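Local coordinates for protein UDP-N-acetylglucosamine 3-dehydrogenase (PDB 7BVJ) that catalyses the NAD(+)-dependent oxidation of the glucosamine 3-position of UDP-N-acetylglucosamine to a ketone, a step in making the diamino sugar of some lipid A, at residues 9-14 with 29-34; 228-233 with 241-246. One frame throughout, in Å; residues are numbered along the deposited sequence. Where two conformers were deposited one is given.

Overall arrangement
Contact 1 and contact 2 lie on opposite sides of the chain's centre, with their own centres about 43 Å apart and their nearest atoms about 20 Å apart, so neither touches the other. Contact 1 (9-14 with 29-34) belongs to the six-stranded parallel sheet of the N-terminal Rossmann domain and is built directly into the NAD site, holding nine of the pocket's fourteen residues. Contact 2 (228-233 with 241-246) joins the two strands of a beta hairpin in the eight-stranded mixed sheet; it lies away from the coenzyme but contributes Tyr230 and Ser232, beside Arg223, to the pocket of a bound disulfonic acid. The two therefore sample the nucleotide-binding half and the large-sheet half of a Gfo/Idh/MocA oxidoreductase.

Contact 1. Residues 9-14 with 29-34; sequences IGVGHL and AGVFDE. With NAD (nicotinamide-adenine-dinucleotide), chain E.
A buried parallel strand contact, made where strand 5-9 and strand 27-32 end beside each other, joins Ile9-Val11 to Val31-Asp33 at the C-terminal ends of the two strands, where NAD binds. Its backbone bond runs from Gly10 N to Phe32 O (2.7 Å). Beyond it, Val11 N reaches Asp33 OD2 at 2.8 Å on the oxygen's anti lone pair. Asp33 CG stands anti to its own backbone N (chi1 -163°), which swings the carboxylate back over the glycine-rich turn. There OD2 also accepts from NAD O3B and OD1 from NAD O2B, both modelled so short that their exact lengths are doubtful, while Asn35 N gives OD1 a second donor. Val11 straddles two neighbours: its side chain crosses that of Val31 at about a right angle, with Val11 CG1 3.6 Å from Val31 CG1, and Val11 CG2 presses on Asp33 CB (3.6 Å). An alanine here has neither methyl, which would probably open a gap beside Val31 and leave the Asp33 carboxylate less firmly backed. Farther along the turn, His13 N and Leu14 N donate to NAD O2A (3.2 Å) and O1N (3.0 Å). Glycine-rich turn, helix start and ribose-binding acid together form the dinucleotide-binding beta-alpha-beta unit of a Rossmann fold.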
loop_
_atom_site.group_PDB
_atom_site.type_symbol
_atom_site.label_atom_id
_atom_site.label_comp_id
_atom_site.label_asym_id
_atom_site.label_seq_id
_atom_site.Cartn_x
_atom_site.Cartn_y
_atom_site.Cartn_z
ATOM N N ILE A 9 -10.448 13.477 3.809
ATOM C CA ILE A 9 -11.612 12.983 4.531
ATOM C C ILE A 9 -11.104 11.912 5.482
ATOM O O ILE A 9 -10.682 10.834 5.043
ATOM C CB ILE A 9 -12.666 12.420 3.574
ATOM C CG1 ILE A 9 -13.142 13.525 2.616
ATOM C CG2 ILE A 9 -13.792 11.728 4.371
ATOM C CD1 ILE A 9 -13.970 13.016 1.449
ATOM N N GLY A 10 -11.089 12.226 6.775
ATOM C CA GLY A 10 -10.539 11.328 7.768
ATOM C C GLY A 10 -9.123 11.723 8.130
ATOM O O GLY A 10 -8.191 11.399 7.393
ATOM N N VAL A 11 -8.951 12.417 9.252
ATOM C CA VAL A 11 -7.656 12.965 9.635
ATOM C C VAL A 11 -7.183 12.427 10.980
ATOM O O VAL A 11 -6.617 13.161 11.793
ATOM C CB VAL A 11 -7.662 14.500 9.622
ATOM C CG1 VAL A 11 -7.473 14.986 8.186
ATOM C CG2 VAL A 11 -8.952 15.037 10.230
ATOM N N GLY A 12 -7.404 11.145 11.228
ATOM C CA GLY A 12 -6.714 10.509 12.332
ATOM C C GLY A 12 -5.214 10.432 12.106
ATOM O O GLY A 12 -4.636 11.316 11.462
ATOM N N HIS A 13 -4.581 9.435 12.700
ATOM C CA HIS A 13 -3.104 9.291 12.671
ATOM C C HIS A 13 -2.472 9.481 11.293
ATOM O O HIS A 13 -1.644 10.327 11.157
ATOM C CB HIS A 13 -2.660 7.949 13.240
ATOM C CG HIS A 13 -1.188 7.870 13.372
ATOM N ND1 HIS A 13 -0.538 8.321 14.474
ATOM C CD2 HIS A 13 -0.246 7.404 12.542
ATOM C CE1 HIS A 13 0.737 8.102 14.340
ATOM N NE2 HIS A 13 0.940 7.534 13.173
ATOM N N LEU A 14 -2.879 8.706 10.314
ATOM C CA LEU A 14 -2.268 8.776 8.982
ATOM C C LEU A 14 -2.900 9.843 8.080
ATOM O O LEU A 14 -2.224 10.395 7.182
ATOM C CB LEU A 14 -2.368 7.402 8.314
ATOM C CG LEU A 14 -2.015 7.197 6.844
ATOM C CD1 LEU A 14 -0.525 7.462 6.599
ATOM C CD2 LEU A 14 -2.379 5.771 6.451
ATOM N N ALA A 29 -7.737 23.020 0.674
ATOM C CA ALA A 29 -8.910 23.698 1.210
ATOM C C ALA A 29 -9.126 23.338 2.676
ATOM O O ALA A 29 -9.418 24.213 3.497
ATOM C CB ALA A 29 -10.150 23.343 0.390
ATOM N N GLY A 30 -8.984 22.064 3.028
ATOM C CA GLY A 30 -9.178 21.675 4.413
ATOM C C GLY A 30 -9.491 20.191 4.547
ATOM O O GLY A 30 -9.192 19.388 3.663
ATOM N N VAL A 31 -10.109 19.862 5.682
ATOM C CA VAL A 31 -10.241 18.495 6.150
ATOM C C VAL A 31 -11.638 18.286 6.729
ATOM O O VAL A 31 -12.325 19.233 7.127
ATOM C CB VAL A 31 -9.153 18.177 7.202
ATOM C CG1 VAL A 31 -7.748 18.173 6.557
ATOM C CG2 VAL A 31 -9.203 19.203 8.318
ATOM N N PHE A 32 -12.071 17.028 6.731
ATOM C CA PHE A 32 -13.295 16.620 7.399
ATOM C C PHE A 32 -13.028 15.332 8.158
ATOM O O PHE A 32 -12.376 14.422 7.642
ATOM C CB PHE A 32 -14.474 16.387 6.436
ATOM C CG PHE A 32 -15.692 15.795 7.124
ATOM C CD1 PHE A 32 -16.556 16.612 7.849
ATOM C CD2 PHE A 32 -15.933 14.424 7.098
ATOM C CE1 PHE A 32 -17.657 16.081 8.518
ATOM C CE2 PHE A 32 -17.035 13.875 7.771
ATOM C CZ PHE A 32 -17.904 14.715 8.472
ATOM N N ASP A 33 -13.556 15.256 9.373
ATOM C CA ASP A 33 -13.493 14.061 10.197
ATOM C C ASP A 33 -14.806 13.967 10.967
ATOM O O ASP A 33 -15.452 14.987 11.244
ATOM C CB ASP A 33 -12.274 14.101 11.139
ATOM C CG ASP A 33 -11.931 12.733 11.718
ATOM O OD1 ASP A 33 -12.708 12.233 12.563
ATOM O OD2 ASP A 33 -10.889 12.158 11.324
ATOM N N GLU A 34 -15.232 12.738 11.263
ATOM C CA GLU A 34 -16.469 12.581 12.026
ATOM C C GLU A 34 -16.311 13.132 13.436
ATOM O O GLU A 34 -17.290 13.557 14.050
ATOM C CB GLU A 34 -16.918 11.113 12.048
ATOM C CG GLU A 34 -16.054 10.198 12.898
ATOM C CD GLU A 34 -16.775 8.946 13.401
ATOM O OE1 GLU A 34 -17.613 8.365 12.666
ATOM O OE2 GLU A 34 -16.490 8.541 14.552
HETATM P PA NAD E . -7.429 6.216 12.831
HETATM O O1A NAD E . -8.746 5.720 13.318
HETATM O O2A NAD E . -6.309 6.887 13.582
HETATM O O5B NAD E . -7.989 7.534 11.826
HETATM C C5B NAD E . -9.339 7.278 11.521
HETATM C C4B NAD E . -10.068 8.611 11.317
HETATM O O4B NAD E . -11.220 8.414 10.533
HETATM C C3B NAD E . -10.531 9.061 12.711
HETATM O O3B NAD E . -10.085 10.366 12.792
HETATM C C2B NAD E . -12.064 8.973 12.627
HETATM O O2B NAD E . -12.695 10.030 13.345
HETATM C C1B NAD E . -12.251 9.207 11.128
HETATM N N9A NAD E . -13.490 8.664 10.586
HETATM C C8A NAD E . -14.151 7.483 10.847
HETATM N N7A NAD E . -15.248 7.324 10.111
HETATM C C5A NAD E . -15.312 8.452 9.323
HETATM C C6A NAD E . -16.239 8.878 8.337
HETATM N N6A NAD E . -17.328 8.090 8.028
HETATM N N1A NAD E . -16.052 10.072 7.704
HETATM C C2A NAD E . -14.947 10.804 8.076
HETATM N N3A NAD E . -13.987 10.523 8.983
HETATM C C4A NAD E . -14.215 9.319 9.600
HETATM O O3 NAD E . -6.580 5.169 11.932
HETATM P PN NAD E . -5.430 5.692 10.947
HETATM O O1N NAD E . -5.432 7.078 10.355
HETATM O O2N NAD E . -4.291 4.864 11.438
HETATM O O5D NAD E . -5.703 4.762 9.436
#

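Contact 2. Residues 228-233 with 241-246. With F8U ((2R,3R)-2,3-bis(oxidanyl)butane-1,4-disulfonic acid), chain F.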
loop_
_atom_site.group_PDB
_atom_site.type_symbol
_atom_site.label_atom_id
_atom_site.label_comp_id
_atom_site.label_asym_id
_atom_site.label_seq_id
_atom_site.Cartn_x
_atom_site.Cartn_y
_atom_site.Cartn_z
ATOM N N ASP A 228 19.273 -15.168 -12.714
ATOM C CA ASP A 228 20.677 -14.784 -12.677
ATOM C C ASP A 228 20.987 -13.720 -11.637
ATOM O O ASP A 228 22.098 -13.176 -11.655
ATOM C CB ASP A 228 21.128 -14.295 -14.055
ATOM C CG ASP A 228 21.190 -15.411 -15.066
ATOM O OD1 ASP A 228 21.863 -16.432 -14.778
ATOM O OD2 ASP A 228 20.555 -15.269 -16.138
ATOM N N ARG A 229 20.057 -13.419 -10.727
ATOM C CA ARG A 229 20.254 -12.339 -9.768
ATOM C C ARG A 229 19.592 -12.686 -8.446
ATOM O O ARG A 229 18.647 -13.477 -8.388
ATOM C CB ARG A 229 19.679 -11.006 -10.259
ATOM C CG ARG A 229 20.621 -10.206 -11.102
ATOM C CD ARG A 229 19.894 -9.332 -12.098
ATOM N NE ARG A 229 20.560 -9.360 -13.406
ATOM C CZ ARG A 229 21.798 -8.918 -13.639
ATOM N NH1 ARG A 229 22.535 -8.397 -12.660
ATOM N NH2 ARG A 229 22.310 -9.001 -14.865
ATOM N N TYR A 230 20.090 -12.054 -7.388
ATOM C CA TYR A 230 19.455 -12.120 -6.078
ATOM C C TYR A 230 19.424 -10.722 -5.483
ATOM O O TYR A 230 20.475 -10.110 -5.289
ATOM C CB TYR A 230 20.207 -13.101 -5.182
ATOM C CG TYR A 230 20.063 -12.949 -3.681
ATOM C CD1 TYR A 230 21.007 -12.240 -2.946
ATOM C CD2 TYR A 230 19.035 -13.580 -2.991
ATOM C CE1 TYR A 230 20.912 -12.126 -1.570
ATOM C CE2 TYR A 230 18.930 -13.476 -1.609
ATOM C CZ TYR A 230 19.874 -12.750 -0.901
ATOM O OH TYR A 230 19.785 -12.641 0.469
ATOM N N ALA A 231 18.234 -10.209 -5.205
ATOM C CA ALA A 231 18.070 -8.903 -4.579
ATOM C C ALA A 231 17.598 -9.083 -3.140
ATOM O O ALA A 231 16.615 -9.787 -2.886
ATOM C CB ALA A 231 17.076 -8.045 -5.361
ATOM N N SER A 232 18.299 -8.453 -2.202
ATOM C CA SER A 232 17.897 -8.417 -0.803
ATOM C C SER A 232 17.569 -6.969 -0.449
ATOM O O SER A 232 18.406 -6.078 -0.641
ATOM C CB SER A 232 18.999 -8.988 0.095
ATOM O OG SER A 232 18.562 -9.126 1.437
ATOM N N VAL A 233 16.353 -6.738 0.043
ATOM C CA VAL A 233 15.846 -5.412 0.352
ATOM C C VAL A 233 15.518 -5.372 1.838
ATOM O O VAL A 233 14.719 -6.187 2.327
ATOM C CB VAL A 233 14.600 -5.073 -0.478
ATOM C CG1 VAL A 233 14.074 -3.680 -0.109
ATOM C CG2 VAL A 233 14.895 -5.149 -1.952
ATOM N N HIS A 241 20.715 -4.868 -1.900
ATOM C CA HIS A 241 21.900 -5.598 -2.340
ATOM C C HIS A 241 21.526 -6.533 -3.475
ATOM O O HIS A 241 20.533 -7.254 -3.376
ATOM C CB HIS A 241 22.521 -6.399 -1.199
ATOM C CG HIS A 241 23.271 -5.555 -0.228
ATOM N ND1 HIS A 241 24.629 -5.343 -0.325
ATOM C CD2 HIS A 241 22.849 -4.827 0.832
ATOM C CE1 HIS A 241 25.016 -4.543 0.655
ATOM N NE2 HIS A 241 23.955 -4.208 1.365
ATOM N N ILE A 242 22.327 -6.530 -4.536
ATOM C CA ILE A 242 22.073 -7.340 -5.722
ATOM C C ILE A 242 23.296 -8.201 -5.973
ATOM O O ILE A 242 24.406 -7.682 -6.136
ATOM C CB ILE A 242 21.757 -6.472 -6.947
ATOM C CG1 ILE A 242 20.561 -5.575 -6.652
ATOM C CG2 ILE A 242 21.497 -7.331 -8.173
ATOM C CD1 ILE A 242 20.265 -4.575 -7.758
ATOM N N TYR A 243 23.101 -9.511 -6.002
ATOM C CA TYR A 243 24.177 -10.454 -6.256
ATOM C C TYR A 243 24.022 -10.986 -7.672
ATOM O O TYR A 243 22.915 -11.368 -8.075
ATOM C CB TYR A 243 24.173 -11.618 -5.255
ATOM C CG TYR A 243 24.339 -11.259 -3.781
ATOM C CD1 TYR A 243 24.223 -9.942 -3.334
ATOM C CD2 TYR A 243 24.597 -12.248 -2.831
ATOM C CE1 TYR A 243 24.357 -9.616 -1.991
ATOM C CE2 TYR A 243 24.741 -11.929 -1.479
ATOM C CZ TYR A 243 24.622 -10.607 -1.068
ATOM O OH TYR A 243 24.761 -10.260 0.262
ATOM N N HIS A 244 25.132 -11.021 -8.398
ATOM C CA HIS A 244 25.152 -11.698 -9.718
ATOM C C HIS A 244 26.407 -12.567 -9.775
ATOM O O HIS A 244 27.358 -12.253 -9.088
ATOM C CB HIS A 244 25.017 -10.733 -10.896
ATOM C CG HIS A 244 25.609 -9.399 -10.642
ATOM N ND1 HIS A 244 24.842 -8.260 -10.594
ATOM C CD2 HIS A 244 26.882 -9.025 -10.415
ATOM C CE1 HIS A 244 25.614 -7.237 -10.319
ATOM N NE2 HIS A 244 26.874 -7.682 -10.219
ATOM N N ARG A 245 26.441 -13.524 -10.688
ATOM C CA ARG A 245 27.603 -14.413 -10.791
ATOM C C ARG A 245 28.828 -13.633 -11.280
ATOM O O ARG A 245 28.816 -13.063 -12.378
ATOM C CB ARG A 245 27.285 -15.594 -11.710
ATOM C CG ARG A 245 26.008 -16.328 -11.302
ATOM C CD ARG A 245 25.770 -17.613 -12.095
ATOM N NE ARG A 245 24.431 -17.640 -12.695
ATOM C CZ ARG A 245 23.500 -18.556 -12.429
ATOM N NH1 ARG A 245 22.316 -18.499 -13.031
ATOM N NH2 ARG A 245 23.753 -19.534 -11.567
ATOM N N GLY A 246 29.887 -13.606 -10.460
ATOM C CA GLY A 246 30.936 -12.601 -10.592
ATOM C C GLY A 246 32.353 -12.959 -10.163
ATOM O O GLY A 246 32.885 -14.005 -10.553
HETATM C C01 F8U F . 18.202 -15.217 4.764
HETATM C C02 F8U F . 19.216 -14.540 5.696
HETATM C C03 F8U F . 19.799 -13.184 5.301
HETATM C C04 F8U F . 19.770 -12.806 3.832
HETATM O O06 F8U F . 21.537 -10.682 4.465
HETATM O O07 F8U F . 21.346 -11.209 2.246
HETATM O O08 F8U F . 19.518 -10.156 3.513
HETATM O O09 F8U F . 21.127 -13.191 5.677
HETATM O O10 F8U F . 18.588 -14.282 6.906
HETATM O O12 F8U F . 19.133 -17.542 3.478
HETATM O O13 F8U F . 18.179 -16.023 2.082
HETATM O O14 F8U F . 20.301 -15.366 3.140
HETATM S S05 F8U F . 20.538 -11.182 3.488
HETATM S S11 F8U F . 18.989 -16.065 3.348
HETATM O O HOH W 1 24.786 -13.651 -12.875
#
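Tyr230 and Tyr243, the residues with the most surface buried here, face each other as a hydrogen-bonded pair of an antiparallel hairpin. Their backbones exchange two bonds, Tyr243 N to Tyr230 O (2.8 Å) and Tyr230 N to Tyr243 O (3.0 Å). The side chains run alongside one another in the same direction, but the rings make an edge-to-face stack: centroids are 4.9 Å apart and the planes meet at 65°. Tyr230 supplies the edge, its CD1 sitting over one face of the Tyr243 ring, offset toward the rim and 3.6 Å from Tyr243 CG. The first torsions differ: Tyr230 CG lies anti to its backbone N (chi1 158°), whereas Tyr243 CG lies beside its own N and anti to its carbonyl carbon. At the far end of the ring, Tyr230 OH donates to O07 of the bound disulfonic acid (2.8 Å), and Ser232 OG, on the same face of the sheet, donates to O08 of that sulfonate (2.5 Å).

Asp228 closes the open end of the hairpin. Its OD1 forms a salt bridge with Arg245 NH1 (2.7 Å) and lies in the guanidinium plane, but NH1 meets OD1 on its anti side, tilted 27° out of the carboxylate plane; a water also links Asp228 O to Arg245 N. On the reverse face Ala231 and Ile242 form a non-hydrogen-bonded pair, and helix 124-132 packs there through Leu129 and Tyr128. The hairpin is flanked within the mixed sheet by strand 219-225, beside Ala231, and strand 256-261, beside Ile242 and His244.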